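Local coordinates for BH0236 protein (Bacillus halodurans, PDB 5T7A) that is a family 56 carbohydrate-binding module that probably binds beta-1,3-glucan and supports its hydrolysis by the parent enzyme, at residues H30-I39 with L96-K104. Sequence-based numbering, arbitrary orientation. Where two conformers were deposited one is given.
With EDO (1,2-ethanediol), chain C; EDO (1,2-ethanediol), chain E.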
# COMPACT_ATOMS: atom_id res chain seq x y z
N HIS A 30 -9.47 -0.78 -1.88
CA HIS A 30 -9.60 -0.93 -3.30
C HIS A 30 -9.56 -2.42 -3.59
O HIS A 30 -8.75 -3.12 -2.99
CB HIS A 30 -8.44 -0.26 -3.99
CG HIS A 30 -8.36 1.20 -3.66
ND1 HIS A 30 -9.18 2.16 -4.23
CD2 HIS A 30 -7.60 1.84 -2.74
CE1 HIS A 30 -8.83 3.34 -3.74
NE2 HIS A 30 -7.90 3.17 -2.82
N THR A 31 -10.37 -2.91 -4.55
CA THR A 31 -10.44 -4.31 -4.76
C THR A 31 -10.27 -4.64 -6.24
O THR A 31 -10.86 -3.95 -7.12
CB THR A 31 -11.78 -4.91 -4.28
OG1 THR A 31 -12.89 -4.11 -4.74
CG2 THR A 31 -11.78 -4.97 -2.79
N HIS A 32 -9.59 -5.75 -6.45
CA HIS A 32 -9.30 -6.32 -7.76
C HIS A 32 -9.29 -7.82 -7.54
O HIS A 32 -8.97 -8.29 -6.43
CB HIS A 32 -7.94 -5.89 -8.32
CG HIS A 32 -7.60 -6.51 -9.63
ND1 HIS A 32 -6.94 -7.72 -9.75
CD2 HIS A 32 -7.82 -6.09 -10.89
CE1 HIS A 32 -6.78 -8.02 -11.02
NE2 HIS A 32 -7.33 -7.05 -11.74
N PRO A 33 -9.63 -8.65 -8.54
CA PRO A 33 -9.58 -10.08 -8.22
C PRO A 33 -8.30 -10.62 -7.55
O PRO A 33 -8.36 -11.55 -6.75
CB PRO A 33 -9.80 -10.72 -9.61
CG PRO A 33 -10.72 -9.80 -10.20
CD PRO A 33 -10.20 -8.46 -9.87
N ASP A 34 -7.14 -10.02 -7.82
CA ASP A 34 -5.91 -10.38 -7.15
C ASP A 34 -5.67 -9.83 -5.78
O ASP A 34 -4.77 -10.31 -5.13
CB ASP A 34 -4.73 -9.93 -8.02
CG ASP A 34 -4.56 -10.74 -9.28
OD1 ASP A 34 -5.22 -11.78 -9.43
OD2 ASP A 34 -3.69 -10.38 -10.11
N TYR A 35 -6.44 -8.87 -5.27
CA TYR A 35 -6.09 -8.22 -3.98
C TYR A 35 -7.19 -7.30 -3.45
O TYR A 35 -7.96 -6.65 -4.21
CB TYR A 35 -4.81 -7.37 -4.13
CG TYR A 35 -4.88 -6.26 -5.13
CD1 TYR A 35 -5.41 -5.04 -4.83
CD2 TYR A 35 -4.42 -6.45 -6.44
CE1 TYR A 35 -5.51 -4.00 -5.77
CE2 TYR A 35 -4.54 -5.44 -7.39
CZ TYR A 35 -5.11 -4.24 -7.04
OH TYR A 35 -5.24 -3.20 -7.95
N THR A 36 -7.14 -7.11 -2.13
CA THR A 36 -7.73 -5.94 -1.47
C THR A 36 -6.53 -5.11 -1.01
O THR A 36 -5.53 -5.71 -0.49
CB THR A 36 -8.52 -6.29 -0.23
OG1 THR A 36 -9.52 -7.25 -0.60
CG2 THR A 36 -9.20 -5.07 0.32
N ALA A 37 -6.57 -3.80 -1.25
CA ALA A 37 -5.44 -2.98 -0.84
C ALA A 37 -5.92 -1.62 -0.41
O ALA A 37 -6.98 -1.18 -0.83
CB ALA A 37 -4.41 -2.82 -1.96
N GLY A 38 -5.16 -0.94 0.45
CA GLY A 38 -5.67 0.34 0.87
C GLY A 38 -4.95 0.86 2.10
O GLY A 38 -3.78 0.57 2.35
N ILE A 39 -5.69 1.68 2.84
CA ILE A 39 -5.19 2.35 4.04
C ILE A 39 -5.99 1.87 5.26
O ILE A 39 -7.22 1.86 5.22
CB ILE A 39 -5.30 3.86 3.92
CG1 ILE A 39 -4.60 4.36 2.64
CG2 ILE A 39 -4.74 4.53 5.15
CD1 ILE A 39 -3.13 4.08 2.45
N LEU A 96 -1.29 11.09 0.05
CA LEU A 96 -0.43 9.92 -0.14
C LEU A 96 -0.93 9.19 -1.39
O LEU A 96 -2.08 8.80 -1.50
CB LEU A 96 -0.52 9.02 1.10
CG LEU A 96 0.11 7.63 0.95
CD1 LEU A 96 1.61 7.75 0.92
CD2 LEU A 96 -0.31 6.82 2.17
N GLU A 97 -0.02 9.02 -2.35
CA GLU A 97 -0.31 8.23 -3.54
C GLU A 97 0.52 6.97 -3.45
O GLU A 97 1.68 7.01 -3.06
CB GLU A 97 -0.07 9.01 -4.82
CG GLU A 97 -1.23 10.02 -5.09
CD GLU A 97 -0.93 10.84 -6.30
OE1 GLU A 97 -0.06 11.73 -6.15
OE2 GLU A 97 -1.57 10.60 -7.35
N TYR A 98 -0.03 5.83 -3.88
CA TYR A 98 0.62 4.56 -3.64
C TYR A 98 0.18 3.56 -4.68
O TYR A 98 -0.94 3.59 -5.18
CB TYR A 98 0.33 4.01 -2.24
CG TYR A 98 -1.12 3.81 -1.91
CD1 TYR A 98 -1.92 4.88 -1.51
CD2 TYR A 98 -1.71 2.55 -1.93
CE1 TYR A 98 -3.24 4.72 -1.21
CE2 TYR A 98 -3.00 2.37 -1.63
CZ TYR A 98 -3.79 3.41 -1.26
OH TYR A 98 -5.12 3.19 -0.96
N SER A 99 1.15 2.74 -5.09
CA SER A 99 0.90 1.65 -6.05
C SER A 99 1.69 0.45 -5.61
O SER A 99 2.53 0.58 -4.70
CB SER A 99 1.30 2.04 -7.44
OG SER A 99 2.67 2.44 -7.46
N PHE A 100 1.39 -0.71 -6.19
CA PHE A 100 2.04 -1.93 -5.79
C PHE A 100 2.65 -2.69 -6.94
O PHE A 100 2.09 -2.68 -8.04
CB PHE A 100 1.05 -2.87 -5.07
CG PHE A 100 0.33 -2.20 -3.92
CD1 PHE A 100 0.86 -2.21 -2.66
CD2 PHE A 100 -0.90 -1.56 -4.14
CE1 PHE A 100 0.17 -1.59 -1.59
CE2 PHE A 100 -1.54 -0.97 -3.11
CZ PHE A 100 -1.03 -0.95 -1.83
N THR A 101 3.69 -3.44 -6.62
CA THR A 101 4.18 -4.47 -7.53
C THR A 101 4.11 -5.76 -6.70
O THR A 101 4.78 -5.85 -5.67
CB THR A 101 5.59 -4.15 -8.06
OG1 THR A 101 5.57 -2.96 -8.85
CG2 THR A 101 6.11 -5.31 -8.89
N TYR A 102 3.33 -6.73 -7.18
CA TYR A 102 3.11 -7.95 -6.46
C TYR A 102 3.40 -9.16 -7.29
O TYR A 102 3.14 -9.21 -8.46
CB TYR A 102 1.67 -8.05 -5.95
CG TYR A 102 0.61 -8.02 -6.96
CD1 TYR A 102 0.13 -6.83 -7.49
CD2 TYR A 102 -0.02 -9.23 -7.37
CE1 TYR A 102 -0.91 -6.85 -8.43
CE2 TYR A 102 -1.04 -9.24 -8.28
CZ TYR A 102 -1.52 -8.05 -8.81
OH TYR A 102 -2.52 -8.04 -9.73
N GLU A 103 3.96 -10.16 -6.64
CA GLU A 103 4.25 -11.42 -7.32
C GLU A 103 2.96 -12.29 -7.24
O GLU A 103 2.20 -12.27 -6.23
CB GLU A 103 5.38 -12.08 -6.60
CG GLU A 103 5.92 -13.33 -7.28
CD GLU A 103 5.26 -14.60 -6.84
OE1 GLU A 103 4.48 -14.65 -5.86
OE2 GLU A 103 5.53 -15.63 -7.54
N LYS A 104 2.72 -13.08 -8.26
CA LYS A 104 1.61 -14.04 -8.22
C LYS A 104 1.97 -15.22 -9.12
O LYS A 104 1.95 -15.09 -10.31
CB LYS A 104 0.29 -13.41 -8.71
CG LYS A 104 -0.92 -14.37 -8.70
CD LYS A 104 -2.27 -13.73 -9.01
CE LYS A 104 -2.40 -13.48 -10.52
NZ LYS A 104 -3.77 -13.59 -11.03
C1 EDO C . -2.54 -10.71 -13.19
O1 EDO C . -3.86 -10.94 -12.56
C2 EDO C . -2.82 -10.38 -14.63
O2 EDO C . -3.24 -11.53 -15.30
C1 EDO E . 1.80 9.58 -8.78
O1 EDO E . 2.80 10.46 -9.23
C2 EDO E . 0.90 9.34 -9.95
O2 EDO E . -0.35 10.00 -9.77
O HOH W 1 -6.89 5.23 -0.93
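Ala37 and Ile39 face Phe100, Tyr98 and Leu96 across the interior of a beta-sandwich, the all-beta fold common among carbohydrate-binding modules. Strands 35-39 and 96-103 run antiparallel in direction, at 153°, but their axes come no closer than 9.0 Å, so side chains rather than backbone bonds join them. The packing is close from Ala37 to Ile39. Ala37 CB lies 3.6 Å from Phe100 CE2, and Ile39 CD1 sits over one face of the Tyr98 ring, 4.1 Å from its centroid, while also touching Leu96 CD2. Tyr35 turns its ring edge toward the face of Tyr102 in an offset edge-to-face pair, planes at 68°; Phe51 of strand 46-53 adjoins both rings. Tyr98 CG stands between its backbone N and carbonyl carbon, and the ring reaches across until OH is 3.4 Å from Gly38 CA. There one water accepts a hydrogen bond from Tyr98 OH and is also bonded to His30 NE2, in plane at the ring edge. The other end is polar and partly open to solvent, beside the type I turn from His32 to Tyr35. In the modelled conformer of Lys104, its NZ meets Asp34 OD1 on the syn side in a 2.8 Å salt bridge, and a 1,2-ethanediol, probably from the crystallisation liquor, bridges NZ and Asp34 OD2. The anti lone pair of that same OD2 accepts Tyr102 OH at 2.6 Å, with carboxylate and phenol ring planes 81° apart.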